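Local coordinates for protein 350aa long hypothetical aspartate-semialdehyde dehydrogenase (Sulfolobus tokodaii, PDB 2EP5) that probably catalyses the NADPH-dependent reduction of malonyl-CoA to 3-oxopropanoate and CoA, and belongs to the aspartate-semialdehyde dehydrogenase family, at residues L32-A37 with K76-V81; T70-H75 with N100-V105. One frame throughout, in Å; residues are numbered along the deposited sequence.

Overall arrangement
From the N terminus, the chain first lays down strand 5-10 and then strand 30-36, which supplies the first half of contact 1. It runs on past the edge strand 67-68 into the turn 70-75, the first half of contact 2, and straight into 76-81, where contact 1 closes its loop. The rest of strand 80-83, which 76-81 enters, and helix 87-99 come next, and residues 100-105 then close contact 2. The segments alternate, so the two closures cross rather than nest. Their centres lie about 8 Å apart. Together they fasten the 70-79 connection of the NAD-binding domain to strand 30-36 on one side of it and to the start of strand 103-106 on the other.

Contact 1 (L32-A37 with K76-V81)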
# COMPACT_ATOMS: atom_id res chain seq x y z
N LEU A 32 16.09 15.37 30.05
CA LEU A 32 16.05 13.92 30.06
C LEU A 32 17.43 13.39 30.42
O LEU A 32 18.40 13.54 29.66
CB LEU A 32 15.63 13.39 28.68
CG LEU A 32 15.63 11.88 28.48
CD1 LEU A 32 14.70 11.22 29.50
CD2 LEU A 32 15.18 11.56 27.05
N VAL A 33 17.53 12.76 31.59
CA VAL A 33 18.80 12.24 32.06
C VAL A 33 18.82 10.73 32.17
O VAL A 33 19.89 10.14 32.37
CB VAL A 33 19.16 12.83 33.44
CG1 VAL A 33 19.18 14.35 33.36
CG2 VAL A 33 18.17 12.35 34.50
N LYS A 34 17.66 10.10 32.04
CA LYS A 34 17.58 8.64 32.14
C LYS A 34 16.48 8.02 31.28
O LYS A 34 15.33 8.48 31.29
CB LYS A 34 17.38 8.20 33.60
CG LYS A 34 18.62 8.35 34.47
CD LYS A 34 18.33 8.01 35.92
CE LYS A 34 19.61 8.06 36.73
NZ LYS A 34 19.37 7.67 38.14
N VAL A 35 16.85 6.98 30.55
CA VAL A 35 15.91 6.27 29.70
C VAL A 35 15.97 4.82 30.14
O VAL A 35 17.04 4.30 30.49
CB VAL A 35 16.29 6.37 28.20
CG1 VAL A 35 16.09 7.79 27.72
CG2 VAL A 35 17.73 5.95 27.99
N SER A 36 14.81 4.18 30.12
CA SER A 36 14.70 2.79 30.53
C SER A 36 14.13 1.96 29.40
O SER A 36 13.44 2.47 28.52
CB SER A 36 13.79 2.70 31.76
OG SER A 36 13.67 1.38 32.23
N ALA A 37 14.46 0.67 29.42
CA ALA A 37 13.99 -0.27 28.41
C ALA A 37 13.99 -1.65 29.05
O ALA A 37 14.09 -1.77 30.28
CB ALA A 37 14.92 -0.25 27.20
N LYS A 76 15.96 7.62 41.78
CA LYS A 76 15.94 8.42 43.00
C LYS A 76 16.26 9.90 42.78
O LYS A 76 15.62 10.77 43.38
CB LYS A 76 16.91 7.82 44.03
CG LYS A 76 16.55 6.39 44.44
CD LYS A 76 17.45 5.86 45.55
CE LYS A 76 17.07 6.41 46.92
NZ LYS A 76 17.21 7.89 47.02
N ASP A 77 17.24 10.19 41.93
CA ASP A 77 17.59 11.59 41.69
C ASP A 77 16.72 12.30 40.65
O ASP A 77 16.88 13.49 40.42
CB ASP A 77 19.06 11.71 41.27
CG ASP A 77 19.40 10.86 40.06
OD1 ASP A 77 18.55 10.73 39.15
OD2 ASP A 77 20.53 10.32 40.01
N VAL A 78 15.78 11.58 40.04
CA VAL A 78 14.92 12.20 39.04
C VAL A 78 13.78 13.00 39.67
O VAL A 78 13.21 12.59 40.67
CB VAL A 78 14.30 11.15 38.08
CG1 VAL A 78 13.52 11.85 36.99
CG2 VAL A 78 15.40 10.28 37.48
N ASP A 79 13.47 14.14 39.07
CA ASP A 79 12.40 15.00 39.56
C ASP A 79 11.04 14.42 39.20
O ASP A 79 10.13 14.43 40.02
CB ASP A 79 12.53 16.40 38.97
CG ASP A 79 13.60 17.23 39.65
OD1 ASP A 79 13.53 17.41 40.88
OD2 ASP A 79 14.52 17.71 38.94
N VAL A 80 10.91 13.92 37.98
CA VAL A 80 9.66 13.33 37.51
C VAL A 80 9.94 12.14 36.60
O VAL A 80 10.85 12.18 35.77
CB VAL A 80 8.81 14.35 36.73
CG1 VAL A 80 7.52 13.70 36.24
CG2 VAL A 80 8.50 15.55 37.60
N VAL A 81 9.16 11.09 36.75
CA VAL A 81 9.33 9.91 35.91
C VAL A 81 8.20 9.90 34.90
O VAL A 81 7.03 9.95 35.27
CB VAL A 81 9.26 8.62 36.72
CG1 VAL A 81 9.50 7.43 35.81
CG2 VAL A 81 10.28 8.65 37.84
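Lys-34 and Asp-77 meet through their charged ends. The ammonium NZ of Lys-34 stands 3.3 Å from OD1 of Asp-77 and 3.4 Å from OD2 of the same residue, so it faces both carboxylate oxygens almost equally. Both hydrogen bonds are weak, yet the pair qualifies as a salt bridge. Further back along the lysine, CD rests 4.0 Å from CG2 of Val-78, a van der Waals contact made by one methyl branch, with the two side chains slanting past each other.

The shape of the lysine explains its reach. Beyond CG every torsion is close to 180°, and this straight chain carries NZ from the strand to the loop. Asp-77 comes to meet it by rotation: its first bond does not aim at the strand, but with chi1 at 56° the carboxylate swings nearer. NZ also donates a stronger hydrogen bond to the backbone oxygen of Asp-74, three residues before Asp-77 in the same connection.

Both segments are held in place by strand 5-10, which lies between strands 30-36 and 80-83 in the parallel Rossmann-type sheet. Lys-34 shares backbone hydrogen bonds with Leu-9, the side chain of Val-78 rests on Ser-8, and Asp-79 accepts a bond from the backbone N of Lys-6. The contact thus bridges over the intervening strand 5-10. With Asp-77 exposed and its bonds long, the ionic pair probably adds modestly to the hold, whereas the carbonyl of Asp-74 and the carboxylate together would stabilise the charged form of the lysine.

Contact 2 (T70-H75 with N100-V105); sequences TNYEDH and NGKIVV
An asparagine lies flat against a tyrosine ring here: the amide plane of Asn-100 and the ring plane of Tyr-72 differ by only 18°. The approach is made mainly by CB of Asn-100, which sits 3.5 Å from the centroid of the Tyr-72 ring and 24° off its normal, a CH-pi contact displaced toward the rim near CD1. The amide continues over the root of the tyrosine, with ND2 of Asn-100 3.5 Å from CB of Tyr-72. Lys-102 takes the ring from another direction, its CG lying in the ring plane at the edge, 3.7 Å from CD1 of Tyr-72.

Asn-100 follows helix 87-99, which links the neighbouring parallel strands 80-83 and 103-106 in the beta-alpha-beta pattern of a Rossmann domain. The helix ends in a Schellman motif: Gly-101, with positive phi, is the C-prime residue, and Lys-102 N returns to Leu-97 O.

Bends at chi2 (-84°) and chi3 fold the buried Lys-102 back toward the turn. Its NZ donates to the backbone O of His-75 at 2.7 Å, in the carbonyl plane, and also bonds to the oxygen of Val-78, so two main-chain carbonyls grip the ammonium. Alongside, CB of His-75 packs 4.0 Å from CD of Lys-102. The turn that leads into His-75, with its 3-10 segment 72-74, is pinned internally. ND1 of His-75 donates to O of Asn-71 at 3.1 Å, while N of Asp-74 reaches the same oxygen from the opposite face of the carbonyl plane at 3.0 Å.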
# COMPACT_ATOMS: atom_id res chain seq x y z
N THR A 70 13.66 -0.27 35.59
CA THR A 70 12.40 0.40 35.88
C THR A 70 12.18 0.50 37.40
O THR A 70 11.13 0.94 37.86
CB THR A 70 11.23 -0.37 35.25
OG1 THR A 70 11.25 -1.73 35.70
CG2 THR A 70 11.34 -0.36 33.74
N ASN A 71 13.20 0.10 38.17
CA ASN A 71 13.11 0.11 39.62
C ASN A 71 13.43 1.44 40.30
O ASN A 71 14.22 2.24 39.80
CB ASN A 71 13.98 -1.01 40.18
CG ASN A 71 13.49 -2.39 39.76
OD1 ASN A 71 14.29 -3.26 39.41
ND2 ASN A 71 12.18 -2.58 39.79
N TYR A 72 12.82 1.65 41.46
CA TYR A 72 12.99 2.87 42.25
C TYR A 72 14.43 3.35 42.40
O TYR A 72 14.72 4.52 42.18
CB TYR A 72 12.38 2.68 43.63
CG TYR A 72 12.67 3.84 44.56
CD1 TYR A 72 12.13 5.10 44.31
CD2 TYR A 72 13.51 3.69 45.66
CE1 TYR A 72 12.42 6.19 45.14
CE2 TYR A 72 13.81 4.77 46.49
CZ TYR A 72 13.26 6.02 46.22
OH TYR A 72 13.58 7.10 47.02
N GLU A 73 15.33 2.46 42.80
CA GLU A 73 16.73 2.82 43.00
C GLU A 73 17.35 3.59 41.82
O GLU A 73 18.16 4.48 42.03
CB GLU A 73 17.58 1.58 43.30
CG GLU A 73 17.33 0.97 44.67
CD GLU A 73 17.54 1.96 45.80
OE1 GLU A 73 18.65 2.54 45.90
OE2 GLU A 73 16.61 2.17 46.61
N ASP A 74 16.97 3.24 40.59
CA ASP A 74 17.53 3.92 39.43
C ASP A 74 16.88 5.26 39.08
O ASP A 74 17.28 5.91 38.11
CB ASP A 74 17.47 3.02 38.20
CG ASP A 74 18.49 1.90 38.25
OD1 ASP A 74 19.65 2.17 38.63
OD2 ASP A 74 18.13 0.76 37.89
N HIS A 75 15.90 5.69 39.86
CA HIS A 75 15.24 6.95 39.57
C HIS A 75 15.12 7.87 40.78
O HIS A 75 14.30 8.79 40.79
CB HIS A 75 13.85 6.69 38.99
CG HIS A 75 13.86 5.89 37.72
ND1 HIS A 75 14.05 4.53 37.70
CD2 HIS A 75 13.74 6.27 36.43
CE1 HIS A 75 14.05 4.10 36.45
NE2 HIS A 75 13.86 5.14 35.66
N ASN A 100 7.17 4.23 46.33
CA ASN A 100 8.46 4.66 46.86
C ASN A 100 8.61 6.17 46.86
O ASN A 100 9.68 6.68 47.17
CB ASN A 100 9.60 4.03 46.06
CG ASN A 100 9.89 2.60 46.48
OD1 ASN A 100 10.30 2.35 47.61
ND2 ASN A 100 9.65 1.66 45.58
N GLY A 101 7.54 6.88 46.52
CA GLY A 101 7.59 8.33 46.53
C GLY A 101 7.85 9.06 45.22
O GLY A 101 7.91 10.29 45.20
N LYS A 102 8.00 8.33 44.12
CA LYS A 102 8.25 8.97 42.83
C LYS A 102 7.01 9.62 42.23
O LYS A 102 5.89 9.14 42.44
CB LYS A 102 8.78 7.94 41.82
CG LYS A 102 10.15 7.37 42.15
CD LYS A 102 11.28 8.26 41.66
CE LYS A 102 11.33 9.60 42.37
NZ LYS A 102 12.43 10.43 41.85
N ILE A 103 7.22 10.73 41.52
CA ILE A 103 6.12 11.41 40.82
C ILE A 103 6.12 10.79 39.41
O ILE A 103 7.10 10.93 38.67
CB ILE A 103 6.36 12.92 40.69
CG1 ILE A 103 6.34 13.59 42.07
CG2 ILE A 103 5.30 13.53 39.78
CD1 ILE A 103 6.56 15.08 42.03
N VAL A 104 5.05 10.09 39.06
CA VAL A 104 4.95 9.43 37.77
C VAL A 104 3.83 9.98 36.88
O VAL A 104 2.69 10.13 37.33
CB VAL A 104 4.71 7.91 37.94
CG1 VAL A 104 4.65 7.23 36.58
CG2 VAL A 104 5.80 7.30 38.80
N VAL A 105 4.18 10.27 35.63
CA VAL A 105 3.22 10.76 34.62
C VAL A 105 3.32 9.72 33.50
O VAL A 105 4.35 9.60 32.83
CB VAL A 105 3.61 12.14 34.06
CG1 VAL A 105 2.55 12.62 33.08
CG2 VAL A 105 3.74 13.14 35.20